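Local coordinates for protein Syntaxin1 (Monosiga brevicollis, PDB 2XHE) that probably acts as a SNAP receptor (SNARE) of the syntaxin family, binding partner SNARE proteins in membrane transport, at residues L108-I111 against E112-K116; Q137-H140 against S141-R145. All blocks are in the same frame, centred on the assembly; numbering follows the deposited sequence.

Contact 1: L108-I111 against E112-K116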
loop_
_atom_site.group_PDB
_atom_site.type_symbol
_atom_site.label_atom_id
_atom_site.label_comp_id
_atom_site.label_asym_id
_atom_site.label_seq_id
_atom_site.Cartn_x
_atom_site.Cartn_y
_atom_site.Cartn_z
ATOM N N LEU B 108 17.008 4.177 -24.244
ATOM C CA LEU B 108 16.157 4.984 -23.362
ATOM C C LEU B 108 16.049 6.428 -23.862
ATOM O O LEU B 108 14.945 6.907 -24.127
ATOM C CB LEU B 108 16.648 4.954 -21.913
ATOM C CG LEU B 108 16.396 3.643 -21.171
ATOM C CD1 LEU B 108 16.952 3.690 -19.753
ATOM C CD2 LEU B 108 14.913 3.272 -21.187
ATOM N N LYS B 109 17.187 7.111 -24.002
ATOM C CA LYS B 109 17.192 8.482 -24.511
ATOM C C LYS B 109 16.394 8.604 -25.795
ATOM O O LYS B 109 15.611 9.536 -25.957
ATOM C CB LYS B 109 18.615 9.018 -24.701
ATOM C CG LYS B 109 19.190 9.646 -23.434
ATOM C CD LYS B 109 20.627 10.108 -23.608
ATOM C CE LYS B 109 21.213 10.580 -22.279
ATOM N NZ LYS B 109 22.659 10.935 -22.392
ATOM N N GLN B 110 16.580 7.653 -26.703
ATOM C CA GLN B 110 15.854 7.668 -27.965
ATOM C C GLN B 110 14.339 7.682 -27.711
ATOM O O GLN B 110 13.602 8.419 -28.369
ATOM C CB GLN B 110 16.280 6.487 -28.853
ATOM C CG GLN B 110 15.500 6.335 -30.172
ATOM C CD GLN B 110 15.420 7.627 -30.982
ATOM O OE1 GLN B 110 16.287 8.504 -30.876
ATOM N NE2 GLN B 110 14.370 7.746 -31.800
ATOM N N ILE B 111 13.881 6.890 -26.741
ATOM C CA ILE B 111 12.450 6.808 -26.445
ATOM C C ILE B 111 11.958 8.086 -25.772
ATOM O O ILE B 111 10.818 8.509 -25.985
ATOM C CB ILE B 111 12.092 5.585 -25.568
ATOM C CG1 ILE B 111 12.661 4.300 -26.173
ATOM C CG2 ILE B 111 10.584 5.463 -25.424
ATOM C CD1 ILE B 111 12.273 3.028 -25.423
ATOM N N GLU B 112 12.827 8.699 -24.971
ATOM C CA GLU B 112 12.514 9.961 -24.316
ATOM C C GLU B 112 12.205 11.014 -25.363
ATOM O O GLU B 112 11.096 11.538 -25.412
ATOM C CB GLU B 112 13.675 10.428 -23.445
ATOM C CG GLU B 112 13.380 11.707 -22.690
ATOM C CD GLU B 112 14.638 12.387 -22.199
ATOM O OE1 GLU B 112 15.737 11.874 -22.515
ATOM O OE2 GLU B 112 14.528 13.428 -21.507
ATOM N N LYS B 113 13.194 11.319 -26.199
ATOM C CA LYS B 113 12.996 12.228 -27.323
ATOM C C LYS B 113 11.765 11.833 -28.138
ATOM O O LYS B 113 10.953 12.680 -28.494
ATOM C CB LYS B 113 14.242 12.272 -28.215
ATOM C CG LYS B 113 15.465 12.899 -27.544
ATOM C CD LYS B 113 16.690 12.899 -28.462
ATOM C CE LYS B 113 17.910 13.510 -27.767
ATOM N NZ LYS B 113 19.148 13.428 -28.595
ATOM N N GLU B 114 11.627 10.543 -28.424
ATOM C CA GLU B 114 10.467 10.050 -29.164
ATOM C C GLU B 114 9.160 10.455 -28.481
ATOM O O GLU B 114 8.225 10.904 -29.148
ATOM C CB GLU B 114 10.528 8.524 -29.335
ATOM C CG GLU B 114 10.943 8.048 -30.725
ATOM C CD GLU B 114 11.046 6.528 -30.819
ATOM O OE1 GLU B 114 11.197 5.874 -29.765
ATOM O OE2 GLU B 114 10.979 5.983 -31.945
ATOM N N ASN B 115 9.104 10.294 -27.159
ATOM C CA ASN B 115 7.915 10.637 -26.373
ATOM C C ASN B 115 7.704 12.149 -26.292
ATOM O O ASN B 115 6.615 12.655 -26.564
ATOM C CB ASN B 115 7.994 10.038 -24.956
ATOM C CG ASN B 115 7.900 8.512 -24.945
ATOM O OD1 ASN B 115 7.819 7.869 -25.994
ATOM N ND2 ASN B 115 7.919 7.931 -23.752
ATOM N N LYS B 116 8.761 12.860 -25.916
ATOM C CA LYS B 116 8.733 14.312 -25.807
ATOM C C LYS B 116 8.216 14.946 -27.097
ATOM O O LYS B 116 7.360 15.827 -27.064
ATOM C CB LYS B 116 10.133 14.832 -25.469
ATOM C CG LYS B 116 10.159 16.207 -24.844
ATOM C CD LYS B 116 11.394 16.404 -23.967
ATOM C CE LYS B 116 11.311 17.734 -23.213
ATOM N NZ LYS B 116 12.370 17.887 -22.171
#
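Glu-112 N donates to Leu-108 O at 2.9 Å, and Lys-113 N donates to Lys-109 O at 3.0 Å. Glu-114 N to Gln-110 O and Asn-115 N to Ile-111 O continue the regular i to i+4 ladder of an alpha helix. The side chains meet one turn apart. The bend of Gln-110 at chi2 (50°) carries its amide toward Glu-114, where NE2 rests 3.6 Å from Glu-114 CG and almost as near its carboxyl carbon, a packing contact. The amide and carboxylate planes are 56° apart. Glu-114 OE1 also makes a weak, long ion pair with Arg-136. Helix 80-116 ends here; it belongs to the helical bundle of the syntaxin N-terminal region, within a predicted coiled coil. Leu-108 and Ile-111 face inward, and Ile-111 touches Phe-46 and Val-50 of helix 44-72. Ile-111 and Asn-115 lie side by side and point the same way, with Ile-111 CG2 3.7 Å from Asn-115 OD1. Asn-115 CG lies anti to its own carbonyl carbon (chi1 -68°), which brings it to 3.1 Å from Ile-111 O. Its OD1 accepts a hydrogen bond from Arg-136 NH1 on helix 131-171. On the exposed side, Lys-109 CG approaches Glu-112 OE1 to 4.2 Å, but the lysine NZ stays 7.0 Å from that oxygen and makes a weak, long ion pair with Asp-235.

Contact 2: Q137-H140 against S141-R145; sequences QSQH and SSLSR
Ser-144 and His-140 meet one turn apart on helix 131-171, a long helix of the syntaxin helical bundle. Along the backbone, Ser-141, Ser-142, Leu-143 and Ser-144 each donate N-H to the carbonyl four residues earlier, as in a regular alpha helix. The bond from Ser-142 N to Ser-138 O measures 3.0 Å. Two serine hydroxyls turn to the same row of carbonyls. Ser-144 OG donates to His-140 O at 2.8 Å. Its chi1 of -60° sets OG beside its own backbone N and turns it back along the helix. That carbonyl oxygen therefore takes two donors, Ser-144 N and Ser-144 OG, from opposite faces of its plane. Ser-141 OG lies 3.1 Å from Gln-137 O, but it also bonds with Gln-243 OE1, so the use of its proton is unsettled. In packing, Gln-139 and Leu-143 run side by side in the same direction; Leu-143 CG rests 3.4 Å from Gln-139 O. The amide of Gln-139 finds its partners elsewhere: OE1 bonds with Arg-54 NH1 of helix 44-72, and NE2 with a polar side chain of another protein's chain. Ser-142 OG also bonds with a polar side chain of that chain. Ser-144 OG approaches the His-140 imidazole obliquely, 3.4 Å from CE1.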
loop_
_atom_site.group_PDB
_atom_site.type_symbol
_atom_site.label_atom_id
_atom_site.label_comp_id
_atom_site.label_asym_id
_atom_site.label_seq_id
_atom_site.Cartn_x
_atom_site.Cartn_y
_atom_site.Cartn_z
ATOM N N GLN B 137 5.099 5.700 -22.308
ATOM C CA GLN B 137 5.470 6.343 -21.052
ATOM C C GLN B 137 5.640 5.371 -19.890
ATOM O O GLN B 137 6.581 5.509 -19.113
ATOM C CB GLN B 137 4.479 7.446 -20.695
ATOM C CG GLN B 137 4.672 8.711 -21.514
ATOM C CD GLN B 137 3.574 9.739 -21.302
ATOM O OE1 GLN B 137 2.540 9.452 -20.689
ATOM N NE2 GLN B 137 3.793 10.942 -21.822
ATOM N N SER B 138 4.756 4.383 -19.770
ATOM C CA SER B 138 4.919 3.394 -18.705
ATOM C C SER B 138 6.108 2.467 -18.943
ATOM O O SER B 138 6.789 2.083 -17.994
ATOM C CB SER B 138 3.638 2.605 -18.443
ATOM O OG SER B 138 3.065 2.157 -19.645
ATOM N N GLN B 139 6.364 2.122 -20.205
ATOM C CA GLN B 139 7.560 1.359 -20.566
ATOM C C GLN B 139 8.826 2.153 -20.239
ATOM O O GLN B 139 9.769 1.640 -19.621
ATOM C CB GLN B 139 7.571 1.007 -22.065
ATOM C CG GLN B 139 6.512 0.008 -22.540
ATOM C CD GLN B 139 6.760 -1.419 -22.063
ATOM O OE1 GLN B 139 7.796 -1.731 -21.474
ATOM N NE2 GLN B 139 5.796 -2.289 -22.313
ATOM N N HIS B 140 8.847 3.409 -20.671
ATOM C CA HIS B 140 10.021 4.251 -20.486
ATOM C C HIS B 140 10.363 4.413 -19.004
ATOM O O HIS B 140 11.529 4.303 -18.609
ATOM C CB HIS B 140 9.804 5.617 -21.136
ATOM C CG HIS B 140 11.013 6.498 -21.100
ATOM N ND1 HIS B 140 12.216 6.087 -20.572
ATOM C CD2 HIS B 140 11.205 7.768 -21.526
ATOM C CE1 HIS B 140 13.098 7.066 -20.671
ATOM N NE2 HIS B 140 12.510 8.096 -21.250
ATOM N N SER B 141 9.338 4.671 -18.189
ATOM C CA SER B 141 9.518 4.858 -16.758
ATOM C C SER B 141 9.996 3.582 -16.090
ATOM O O SER B 141 11.051 3.552 -15.452
ATOM C CB SER B 141 8.213 5.311 -16.114
ATOM O OG SER B 141 7.876 6.619 -16.544
ATOM N N SER B 142 9.213 2.524 -16.242
ATOM C CA SER B 142 9.520 1.257 -15.602
ATOM C C SER B 142 10.975 0.808 -15.835
ATOM O O SER B 142 11.671 0.412 -14.895
ATOM C CB SER B 142 8.538 0.189 -16.076
ATOM O OG SER B 142 8.773 -1.041 -15.413
ATOM N N LEU B 143 11.427 0.876 -17.084
ATOM C CA LEU B 143 12.730 0.327 -17.450
ATOM C C LEU B 143 13.894 1.197 -16.971
ATOM O O LEU B 143 14.951 0.683 -16.577
ATOM C CB LEU B 143 12.812 0.096 -18.968
ATOM C CG LEU B 143 11.916 -1.017 -19.525
ATOM C CD1 LEU B 143 11.876 -0.985 -21.043
ATOM C CD2 LEU B 143 12.369 -2.386 -19.025
ATOM N N SER B 144 13.708 2.512 -17.012
ATOM C CA SER B 144 14.719 3.409 -16.484
ATOM C C SER B 144 14.982 3.081 -15.021
ATOM O O SER B 144 16.128 3.031 -14.585
ATOM C CB SER B 144 14.283 4.854 -16.644
ATOM O OG SER B 144 14.090 5.147 -18.011
ATOM N N ARG B 145 13.917 2.834 -14.270
ATOM C CA ARG B 145 14.070 2.429 -12.882
ATOM C C ARG B 145 14.787 1.093 -12.813
ATOM O O ARG B 145 15.831 0.988 -12.170
ATOM C CB ARG B 145 12.722 2.400 -12.134
ATOM C CG ARG B 145 12.141 3.795 -11.816
ATOM C CD ARG B 145 10.919 3.756 -10.859
ATOM N NE ARG B 145 9.716 3.196 -11.481
ATOM C CZ ARG B 145 9.002 3.800 -12.435
ATOM N NH1 ARG B 145 9.368 4.996 -12.898
ATOM N NH2 ARG B 145 7.921 3.202 -12.939
#

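In the fold
Contact 1 comes first along the chain, at the end of helix 80-116. Contact 2 follows on helix 131-171, after the short helix 119-122. Their centres are about 11 Å apart, and the two helices pack directly against each other. Glu-112 CB lies 3.4 Å from His-140 NE2, and Leu-108 CD1 lies 3.7 Å from Ser-144 OG. Both contacts also lean on helix 44-72: Leu-108 of contact 1 touches Ile-53, and Gln-139 and Leu-143 of contact 2 touch Val-50. Helices 44-72, 80-116 and 131-171 thus form a three-helix bundle, consistent with the Habc domain of syntaxins. Contact 2 sits where this bundle meets the other protein chain of the assembly.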